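LamCAT (Aquimarina, PDB 6JH5) probably hydrolyses laminarin, a beta-1,3-linked glucan of marine algae, as a bacterial laminarinase of glycoside hydrolase family 16. Local coordinates at residues Y63-T68 / F212-N217; V109-C114 / N140-Y145; T161-A166 / K170-G175. One frame throughout, in Å; residues are numbered along the deposited sequence.

Contact 1 (Y63-T68 / F212-N217); sequences YNYTST and FNIDNN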
loop_
_atom_site.group_PDB
_atom_site.type_symbol
_atom_site.label_atom_id
_atom_site.label_comp_id
_atom_site.label_asym_id
_atom_site.label_seq_id
_atom_site.Cartn_x
_atom_site.Cartn_y
_atom_site.Cartn_z
ATOM N N TYR A 63 20.331 -4.482 -10.187
ATOM C CA TYR A 63 18.970 -4.080 -10.608
ATOM C C TYR A 63 19.036 -2.765 -11.369
ATOM O O TYR A 63 20.010 -2.057 -11.235
ATOM C CB TYR A 63 18.037 -4.057 -9.396
ATOM C CG TYR A 63 17.904 -5.434 -8.827
ATOM C CD1 TYR A 63 16.998 -6.324 -9.356
ATOM C CD2 TYR A 63 18.770 -5.883 -7.857
ATOM C CE1 TYR A 63 16.910 -7.617 -8.898
ATOM C CE2 TYR A 63 18.688 -7.170 -7.376
ATOM C CZ TYR A 63 17.761 -8.039 -7.905
ATOM O OH TYR A 63 17.697 -9.312 -7.456
ATOM N N ASN A 64 17.998 -2.490 -12.150
ATOM C CA ASN A 64 18.013 -1.320 -13.065
ATOM C C ASN A 64 17.045 -0.202 -12.679
ATOM O O ASN A 64 16.968 0.755 -13.397
ATOM C CB ASN A 64 17.769 -1.805 -14.487
ATOM C CG ASN A 64 18.822 -2.814 -14.862
ATOM O OD1 ASN A 64 19.986 -2.594 -14.623
ATOM N ND2 ASN A 64 18.397 -3.933 -15.395
ATOM N N TYR A 65 16.306 -0.392 -11.603
ATOM C CA TYR A 65 15.362 0.637 -11.130
ATOM C C TYR A 65 15.493 0.750 -9.609
ATOM O O TYR A 65 15.800 -0.209 -8.956
ATOM C CB TYR A 65 13.910 0.291 -11.477
ATOM C CG TYR A 65 13.672 -0.015 -12.929
ATOM C CD1 TYR A 65 13.430 0.992 -13.833
ATOM C CD2 TYR A 65 13.724 -1.309 -13.393
ATOM C CE1 TYR A 65 13.226 0.711 -15.171
ATOM C CE2 TYR A 65 13.523 -1.606 -14.724
ATOM C CZ TYR A 65 13.277 -0.593 -15.620
ATOM O OH TYR A 65 13.094 -0.878 -16.930
ATOM N N THR A 66 15.254 1.951 -9.119
ATOM C CA THR A 66 15.228 2.204 -7.666
ATOM C C THR A 66 13.906 2.872 -7.319
ATOM O O THR A 66 13.332 3.525 -8.143
ATOM C CB THR A 66 16.405 3.058 -7.189
ATOM O OG1 THR A 66 16.361 4.294 -7.884
ATOM C CG2 THR A 66 17.721 2.347 -7.385
ATOM N N SER A 67 13.474 2.643 -6.095
ATOM C CA SER A 67 12.220 3.235 -5.598
ATOM C C SER A 67 12.227 3.165 -4.067
ATOM O O SER A 67 13.262 2.970 -3.504
ATOM C CB SER A 67 11.009 2.568 -6.189
ATOM O OG SER A 67 9.850 3.291 -5.885
ATOM N N THR A 68 11.082 3.386 -3.454
ATOM C CA THR A 68 11.029 3.331 -1.978
ATOM C C THR A 68 9.894 2.413 -1.511
ATOM O O THR A 68 8.881 2.406 -2.142
ATOM C CB THR A 68 10.800 4.731 -1.384
ATOM O OG1 THR A 68 12.061 5.374 -1.424
ATOM C CG2 THR A 68 10.335 4.749 0.057
ATOM N N PHE A 212 6.148 -7.108 -17.291
ATOM C CA PHE A 212 7.566 -6.737 -17.456
ATOM C C PHE A 212 7.802 -5.803 -18.638
ATOM O O PHE A 212 8.923 -5.636 -18.997
ATOM C CB PHE A 212 8.392 -8.020 -17.440
ATOM C CG PHE A 212 8.126 -8.832 -16.197
ATOM C CD1 PHE A 212 8.794 -8.558 -15.028
ATOM C CD2 PHE A 212 7.191 -9.840 -16.184
ATOM C CE1 PHE A 212 8.534 -9.273 -13.875
ATOM C CE2 PHE A 212 6.926 -10.552 -15.029
ATOM C CZ PHE A 212 7.608 -10.275 -13.879
ATOM N N ASN A 213 6.732 -5.223 -19.158
ATOM C CA ASN A 213 6.870 -4.203 -20.219
ATOM C C ASN A 213 6.999 -2.874 -19.478
ATOM O O ASN A 213 6.032 -2.417 -18.955
ATOM C CB ASN A 213 5.646 -4.210 -21.125
ATOM C CG ASN A 213 5.537 -2.980 -21.999
ATOM O OD1 ASN A 213 6.529 -2.348 -22.313
ATOM N ND2 ASN A 213 4.342 -2.697 -22.463
ATOM N N ILE A 214 8.201 -2.328 -19.436
ATOM C CA ILE A 214 8.410 -1.075 -18.677
ATOM C C ILE A 214 8.592 0.100 -19.638
ATOM O O ILE A 214 9.393 -0.024 -20.529
ATOM C CB ILE A 214 9.626 -1.198 -17.741
ATOM C CG1 ILE A 214 9.676 -2.521 -16.965
ATOM C CG2 ILE A 214 9.680 -0.004 -16.813
ATOM C CD1 ILE A 214 8.451 -2.842 -16.149
ATOM N N ASP A 215 7.834 1.168 -19.393
ATOM C CA ASP A 215 7.988 2.404 -20.189
ATOM C C ASP A 215 9.186 3.106 -19.567
ATOM O O ASP A 215 9.052 3.831 -18.645
ATOM C CB ASP A 215 6.732 3.257 -20.103
ATOM C CG ASP A 215 6.835 4.567 -20.862
ATOM O OD1 ASP A 215 7.882 4.833 -21.412
ATOM O OD2 ASP A 215 5.850 5.255 -20.877
ATOM N N ASN A 216 10.354 2.952 -20.189
ATOM C CA ASN A 216 11.614 3.540 -19.672
ATOM C C ASN A 216 11.646 5.046 -19.886
ATOM O O ASN A 216 12.495 5.684 -19.339
ATOM C CB ASN A 216 12.844 2.828 -20.209
ATOM C CG ASN A 216 12.969 1.453 -19.599
ATOM O OD1 ASN A 216 12.808 1.290 -18.417
ATOM N ND2 ASN A 216 13.177 0.467 -20.440
ATOM N N ASN A 217 10.669 5.561 -20.607
ATOM C CA ASN A 217 10.605 7.019 -20.841
ATOM C C ASN A 217 9.714 7.672 -19.785
ATOM O O ASN A 217 9.463 8.843 -19.896
ATOM C CB ASN A 217 10.133 7.350 -22.252
ATOM C CG ASN A 217 11.205 7.109 -23.283
ATOM O OD1 ASN A 217 10.985 6.435 -24.273
ATOM N ND2 ASN A 217 12.373 7.626 -23.043
#
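Tyr-65 reaches out from strand 63-71 to meet Ile-214 and Asn-216 in the loop that leads from strand 197-205 to strand 221-232, and almost everything that passes between the two segments does so through one ring. From CB, which points toward the loop, the side chain sets off with CG anti to the carbonyl carbon (chi1 -53°), and the ring spans most of the 9.8 Å between the CA atoms of Tyr-65 and Asn-216. Around the ring, outside the two segments, pack Phe-219, Arg-57 of strand 50-60 and Ile-205 of strand 197-205. Farther out, CE1 of Tyr-65 comes within 3.3 Å of Asn-216 OD1, while CZ of Tyr-65 lies 3.8 Å from Ile-214 CG2, the methyl branch coming in obliquely. At the tip, the hydroxyl OH of Tyr-65 donates to OD1 of Asn-216 over 2.6 Å, a short bond. It takes a lone pair of OD1 in the carbonyl plane, with a C=O...donor angle of 130°. The amide thus meets the ring at its edge, its plane only 17° from that of the ring, although the two side chains cross at about a right angle. Beyond it, Asp-215 OD1 accepts from Asn-217 N in an Asx turn that shapes the next step of the loop. One oriented bond, flanked by a methyl group, therefore satisfies the far end of a buried tyrosine and would favour one orientation of the amide, fastening an otherwise irregular loop to the strand.

Contact 2 (V109-C114 / N140-Y145); sequences VGWPAC and NTYANY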
loop_
_atom_site.group_PDB
_atom_site.type_symbol
_atom_site.label_atom_id
_atom_site.label_comp_id
_atom_site.label_asym_id
_atom_site.label_seq_id
_atom_site.Cartn_x
_atom_site.Cartn_y
_atom_site.Cartn_z
ATOM N N VAL A 109 3.908 -15.546 11.957
ATOM C CA VAL A 109 3.092 -16.494 11.147
ATOM C C VAL A 109 3.405 -16.384 9.654
ATOM O O VAL A 109 2.882 -17.159 8.900
ATOM C CB VAL A 109 1.597 -16.292 11.424
ATOM C CG1 VAL A 109 1.278 -16.500 12.891
ATOM C CG2 VAL A 109 1.092 -14.945 10.922
ATOM N N GLY A 110 4.130 -15.357 9.249
ATOM C CA GLY A 110 4.484 -15.172 7.836
ATOM C C GLY A 110 3.338 -14.619 6.997
ATOM O O GLY A 110 2.305 -14.335 7.535
ATOM N N TRP A 111 3.586 -14.540 5.701
ATOM C CA TRP A 111 2.600 -14.102 4.687
ATOM C C TRP A 111 2.181 -15.342 3.880
ATOM O O TRP A 111 3.048 -16.091 3.480
ATOM C CB TRP A 111 3.172 -12.984 3.795
ATOM C CG TRP A 111 2.163 -12.435 2.840
ATOM C CD1 TRP A 111 1.388 -11.329 3.021
ATOM C CD2 TRP A 111 1.750 -13.012 1.595
ATOM N NE1 TRP A 111 0.545 -11.167 1.965
ATOM C CE2 TRP A 111 0.742 -12.184 1.076
ATOM C CE3 TRP A 111 2.126 -14.142 0.869
ATOM C CZ2 TRP A 111 0.101 -12.467 -0.115
ATOM C CZ3 TRP A 111 1.490 -14.418 -0.306
ATOM C CH2 TRP A 111 0.507 -13.579 -0.804
ATOM N N PRO A 112 0.893 -15.583 3.596
ATOM C CA PRO A 112 -0.189 -14.618 3.811
ATOM C C PRO A 112 -1.015 -14.756 5.098
ATOM O O PRO A 112 -1.961 -14.096 5.241
ATOM C CB PRO A 112 -1.134 -14.964 2.658
ATOM C CG PRO A 112 -0.944 -16.439 2.434
ATOM C CD PRO A 112 0.465 -16.743 2.843
ATOM N N ALA A 113 -0.571 -15.591 6.029
ATOM C CA ALA A 113 -1.360 -15.855 7.254
ATOM C C ALA A 113 -1.545 -14.585 8.072
ATOM O O ALA A 113 -2.554 -14.414 8.673
ATOM C CB ALA A 113 -0.716 -16.941 8.085
ATOM N N CYS A 114 -0.566 -13.691 8.012
ATOM C CA CYS A 114 -0.618 -12.432 8.793
ATOM C C CYS A 114 -1.788 -11.560 8.341
ATOM O O CYS A 114 -2.179 -10.733 9.076
ATOM C CB CYS A 114 0.660 -11.619 8.663
ATOM S SG CYS A 114 1.116 -11.240 6.944
ATOM N N ASN A 140 -6.323 -23.792 5.196
ATOM C CA ASN A 140 -4.881 -23.648 4.886
ATOM C C ASN A 140 -4.684 -23.287 3.413
ATOM O O ASN A 140 -3.760 -23.777 2.796
ATOM C CB ASN A 140 -4.095 -24.919 5.200
ATOM C CG ASN A 140 -2.615 -24.646 5.183
ATOM O OD1 ASN A 140 -2.194 -23.605 5.629
ATOM N ND2 ASN A 140 -1.840 -25.561 4.647
ATOM N N THR A 141 -5.552 -22.456 2.863
ATOM C CA THR A 141 -5.336 -22.103 1.456
ATOM C C THR A 141 -5.258 -20.585 1.342
ATOM O O THR A 141 -5.883 -19.916 2.098
ATOM C CB THR A 141 -6.353 -22.715 0.484
ATOM O OG1 THR A 141 -7.599 -22.048 0.546
ATOM C CG2 THR A 141 -6.580 -24.187 0.710
ATOM N N TYR A 142 -4.426 -20.148 0.424
ATOM C CA TYR A 142 -4.273 -18.703 0.172
ATOM C C TYR A 142 -5.601 -18.199 -0.391
ATOM O O TYR A 142 -6.147 -18.780 -1.290
ATOM C CB TYR A 142 -3.104 -18.487 -0.788
ATOM C CG TYR A 142 -3.079 -17.114 -1.391
ATOM C CD1 TYR A 142 -3.052 -15.988 -0.600
ATOM C CD2 TYR A 142 -3.120 -16.949 -2.749
ATOM C CE1 TYR A 142 -3.043 -14.725 -1.159
ATOM C CE2 TYR A 142 -3.112 -15.693 -3.322
ATOM C CZ TYR A 142 -3.065 -14.570 -2.527
ATOM O OH TYR A 142 -3.066 -13.341 -3.117
ATOM N N ALA A 143 -6.093 -17.117 0.188
ATOM C CA ALA A 143 -7.378 -16.546 -0.245
ATOM C C ALA A 143 -7.211 -15.066 -0.564
ATOM O O ALA A 143 -6.407 -14.449 0.030
ATOM C CB ALA A 143 -8.373 -16.715 0.873
ATOM N N ASN A 144 -7.942 -14.590 -1.551
ATOM C CA ASN A 144 -7.979 -13.129 -1.777
ATOM C C ASN A 144 -9.376 -12.696 -2.226
ATOM O O ASN A 144 -10.118 -13.503 -2.712
ATOM C CB ASN A 144 -6.798 -12.618 -2.581
ATOM C CG ASN A 144 -6.860 -13.098 -4.001
ATOM O OD1 ASN A 144 -7.865 -12.969 -4.656
ATOM N ND2 ASN A 144 -5.760 -13.621 -4.481
ATOM N N TYR A 145 -9.687 -11.443 -1.959
ATOM C CA TYR A 145 -11.009 -10.904 -2.321
ATOM C C TYR A 145 -10.787 -9.449 -2.714
ATOM O O TYR A 145 -10.399 -8.693 -1.888
ATOM C CB TYR A 145 -11.971 -11.103 -1.153
ATOM C CG TYR A 145 -13.402 -10.775 -1.456
ATOM C CD1 TYR A 145 -14.082 -11.410 -2.466
ATOM C CD2 TYR A 145 -14.075 -9.847 -0.697
ATOM C CE1 TYR A 145 -15.407 -11.125 -2.710
ATOM C CE2 TYR A 145 -15.402 -9.553 -0.925
ATOM C CZ TYR A 145 -16.075 -10.190 -1.943
ATOM O OH TYR A 145 -17.383 -9.915 -2.173
#
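The loop that follows helix 106-109 packs here against the start of strand 142-150, with Trp-111 and Pro-112 on one side and Tyr-142 on the other. Gly-110 leaves the helix with positive phi, and its O accepts a bond from Cys-114 N, closing a tight turn around the cis peptide between Trp-111 and Pro-112. The cis bond folds the proline back onto its neighbour: CB of Pro-112 sits 3.5 Å above the plane of the Trp-111 ring, over its centre. The indole, with CG anti to the backbone N (chi1 -175°), then extends its six-membered ring to the tyrosine. Atom CH2 of Trp-111 lies 3.7 Å from CE1 of Tyr-142, and the planes of the two rings stand 46° apart, an inclined meeting of the two rings. The centroids of the Trp-111 six-membered ring and the Tyr-142 ring are separated by 5.4 Å. Nearer the CB end, on the same side of the phenol ring, CG of Pro-112 approaches CD1 of Tyr-142 to 3.7 Å, again obliquely. The polar ends are held away from this apolar patch. Asn-144 ND2 donates to Tyr-142 OH over 3.0 Å, with a fairly straight N-H...O angle of 160°, and His-134 ND1 forms a second hydrogen bond with the same hydroxyl. Indole NE1 bonds to OE1 of Glu-116, the residue that opens the Glu-Ile-Asp-Ile-Met-Glu sequence characteristic of family 16. This surface contact thus relies on apolar touching between segments while directional bonds at each ring's polar atom are likely to limit its turning; the carboxylate partner of the indole is consistent with a place near the cleft of the enzyme.

Contact 3 (T161-A166 / K170-G175); sequences TIEWDA and KWFVDG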
loop_
_atom_site.group_PDB
_atom_site.type_symbol
_atom_site.label_atom_id
_atom_site.label_comp_id
_atom_site.label_asym_id
_atom_site.label_seq_id
_atom_site.Cartn_x
_atom_site.Cartn_y
_atom_site.Cartn_z
ATOM N N THR A 161 -9.296 5.244 1.075
ATOM C CA THR A 161 -9.669 4.978 2.474
ATOM C C THR A 161 -10.213 3.560 2.678
ATOM O O THR A 161 -10.807 3.022 1.791
ATOM C CB THR A 161 -10.846 5.918 2.810
ATOM O OG1 THR A 161 -10.527 7.269 2.479
ATOM C CG2 THR A 161 -11.350 5.878 4.236
ATOM N N ILE A 162 -9.977 3.062 3.878
ATOM C CA ILE A 162 -10.710 1.876 4.377
ATOM C C ILE A 162 -11.358 2.256 5.700
ATOM O O ILE A 162 -10.835 3.068 6.365
ATOM C CB ILE A 162 -9.868 0.601 4.572
ATOM C CG1 ILE A 162 -8.647 0.827 5.459
ATOM C CG2 ILE A 162 -9.530 -0.014 3.226
ATOM C CD1 ILE A 162 -8.091 -0.421 6.073
ATOM N N GLU A 163 -12.509 1.663 5.951
ATOM C CA GLU A 163 -13.156 1.701 7.277
ATOM C C GLU A 163 -13.153 0.242 7.710
ATOM O O GLU A 163 -13.601 -0.559 6.981
ATOM C CB GLU A 163 -14.536 2.346 7.241
ATOM C CG GLU A 163 -14.476 3.834 6.992
ATOM C CD GLU A 163 -15.853 4.453 6.971
ATOM O OE1 GLU A 163 -16.782 3.755 7.276
ATOM O OE2 GLU A 163 -15.951 5.582 6.612
ATOM N N TRP A 164 -12.603 -0.019 8.877
ATOM C CA TRP A 164 -12.409 -1.406 9.329
ATOM C C TRP A 164 -12.902 -1.535 10.765
ATOM O O TRP A 164 -12.538 -0.756 11.570
ATOM C CB TRP A 164 -10.916 -1.682 9.184
ATOM C CG TRP A 164 -10.312 -2.877 9.839
ATOM C CD1 TRP A 164 -10.844 -4.114 10.032
ATOM C CD2 TRP A 164 -8.974 -2.938 10.339
ATOM N NE1 TRP A 164 -9.926 -4.934 10.619
ATOM C CE2 TRP A 164 -8.781 -4.234 10.835
ATOM C CE3 TRP A 164 -7.934 -2.016 10.421
ATOM C CZ2 TRP A 164 -7.578 -4.616 11.408
ATOM C CZ3 TRP A 164 -6.755 -2.397 10.990
ATOM C CH2 TRP A 164 -6.585 -3.678 11.482
ATOM N N ASP A 165 -13.735 -2.520 10.987
ATOM C CA ASP A 165 -14.219 -2.830 12.346
ATOM C C ASP A 165 -14.240 -4.347 12.504
ATOM O O ASP A 165 -13.837 -5.038 11.646
ATOM C CB ASP A 165 -15.503 -2.097 12.724
ATOM C CG ASP A 165 -16.781 -2.608 12.085
ATOM O OD1 ASP A 165 -16.742 -3.625 11.447
ATOM O OD2 ASP A 165 -17.781 -1.925 12.227
ATOM N N ALA A 166 -14.786 -4.806 13.618
ATOM C CA ALA A 166 -14.819 -6.252 13.917
ATOM C C ALA A 166 -15.722 -7.010 12.942
ATOM O O ALA A 166 -15.622 -8.203 12.911
ATOM C CB ALA A 166 -15.290 -6.461 15.334
ATOM N N LYS A 170 -14.424 -1.862 4.571
ATOM C CA LYS A 170 -15.033 -1.153 3.430
ATOM C C LYS A 170 -13.957 -0.282 2.769
ATOM O O LYS A 170 -13.190 0.284 3.474
ATOM C CB LYS A 170 -16.168 -0.273 3.928
ATOM C CG LYS A 170 -17.414 -1.006 4.356
ATOM C CD LYS A 170 -18.394 -0.016 4.954
ATOM C CE LYS A 170 -19.761 -0.566 5.224
ATOM N NZ LYS A 170 -20.715 0.533 5.473
ATOM N N TRP A 171 -13.969 -0.224 1.448
ATOM C CA TRP A 171 -12.978 0.529 0.648
ATOM C C TRP A 171 -13.658 1.684 -0.086
ATOM O O TRP A 171 -14.693 1.501 -0.646
ATOM C CB TRP A 171 -12.309 -0.362 -0.398
ATOM C CG TRP A 171 -11.275 -1.342 0.062
ATOM C CD1 TRP A 171 -9.927 -1.237 -0.094
ATOM C CD2 TRP A 171 -11.500 -2.632 0.645
ATOM N NE1 TRP A 171 -9.299 -2.344 0.386
ATOM C CE2 TRP A 171 -10.240 -3.219 0.842
ATOM C CE3 TRP A 171 -12.640 -3.326 1.051
ATOM C CZ2 TRP A 171 -10.105 -4.481 1.397
ATOM C CZ3 TRP A 171 -12.504 -4.577 1.591
ATOM C CH2 TRP A 171 -11.248 -5.141 1.773
ATOM N N PHE A 172 -13.019 2.839 -0.069
ATOM C CA PHE A 172 -13.595 3.989 -0.778
ATOM C C PHE A 172 -12.515 4.772 -1.517
ATOM O O PHE A 172 -11.381 4.730 -1.141
ATOM C CB PHE A 172 -14.131 4.998 0.234
ATOM C CG PHE A 172 -15.047 4.460 1.299
ATOM C CD1 PHE A 172 -14.552 3.783 2.384
ATOM C CD2 PHE A 172 -16.403 4.660 1.231
ATOM C CE1 PHE A 172 -15.384 3.305 3.371
ATOM C CE2 PHE A 172 -17.240 4.187 2.217
ATOM C CZ PHE A 172 -16.729 3.519 3.290
ATOM N N VAL A 173 -12.904 5.407 -2.612
ATOM C CA VAL A 173 -12.042 6.427 -3.268
ATOM C C VAL A 173 -12.877 7.702 -3.353
ATOM O O VAL A 173 -13.980 7.625 -3.787
ATOM C CB VAL A 173 -11.501 6.023 -4.645
ATOM C CG1 VAL A 173 -10.624 7.126 -5.223
ATOM C CG2 VAL A 173 -10.763 4.703 -4.557
ATOM N N ASP A 174 -12.379 8.779 -2.762
ATOM C CA ASP A 174 -13.098 10.081 -2.734
ATOM C C ASP A 174 -14.463 9.891 -2.078
ATOM O O ASP A 174 -15.426 10.494 -2.517
ATOM C CB ASP A 174 -13.154 10.709 -4.115
ATOM C CG ASP A 174 -11.786 10.894 -4.740
ATOM O OD1 ASP A 174 -10.853 11.177 -4.012
ATOM O OD2 ASP A 174 -11.705 10.738 -5.924
ATOM N N GLY A 175 -14.521 8.987 -1.105
ATOM C CA GLY A 175 -15.740 8.708 -0.328
ATOM C C GLY A 175 -16.718 7.797 -1.039
ATOM O O GLY A 175 -17.750 7.572 -0.511
HETATM O O HOH W 1 -12.268 8.108 0.500
#
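This contact is the pairing of two antiparallel strands, 158-164 and 168-173, in a beta hairpin that lies between strands 81-88 and 176-182; it runs from Thr-161 opposite Phe-172 to Glu-163 opposite Lys-170. Those two are hydrogen-bonded pairs, each closed by reciprocal backbone bonds; Thr-161 N reaches Phe-172 O at 3.1 Å, and Lys-170 N reaches Glu-163 O at 2.9 Å. Between them, Ile-162 and Trp-171 form a non-hydrogen-bonded pair, lying side by side on one face of the sheet, where NE1 of Trp-171 bonds to Asp-118 O. With CG1 of Ile-162 set between the backbone N and the carbonyl carbon (chi1 54°), its other branch, CG2, is left to lie over the indole: it makes a CH-pi contact 3.7 Å from the centroid of the Trp-171 five-membered ring, 16° off the normal. On the other face, Glu-163 crosses diagonally to Phe-172, with CG 3.8 Å from CE1 of the ring and the carboxylate plane tilted 43° to it. Lys-170 stands alongside, but OE1 of Glu-163 and NZ of Lys-170 are 5.4 Å apart, too far for a salt bridge. Replacing Glu-163 by a glycine would probably uncover this side of the Phe-172 ring and remove one negative charge from near Lys-170. A water joins the two segments, donating to Thr-161 OG1 and accepting from Gly-175 N just past strand 168-173; OG1 also bonds Glu-84 OE1. The whole is a beta hairpin in the beta-sandwich jelly roll of family 16.

Contact 1 encloses the other two along the chain: residues 63-68 come first and 212-217 last, with contact 2 and then contact 3 between them. Contacts 1 and 3 lie on opposite sides of the chain's centre, their own centres 31 Å apart, whereas contact 2 is 28 Å from contact 1 and 21 Å from contact 3, centre to centre. Strands 142-150 and 158-164, carrying contacts 2 and 3, follow each other in the chain, and His-179 meets both Tyr-145 and Trp-171. Contact 1 instead tethers the loop between strands 197-205 and 221-232 to strand 63-71, so that far-apart stretches of sequence are brought together in the same beta-sandwich.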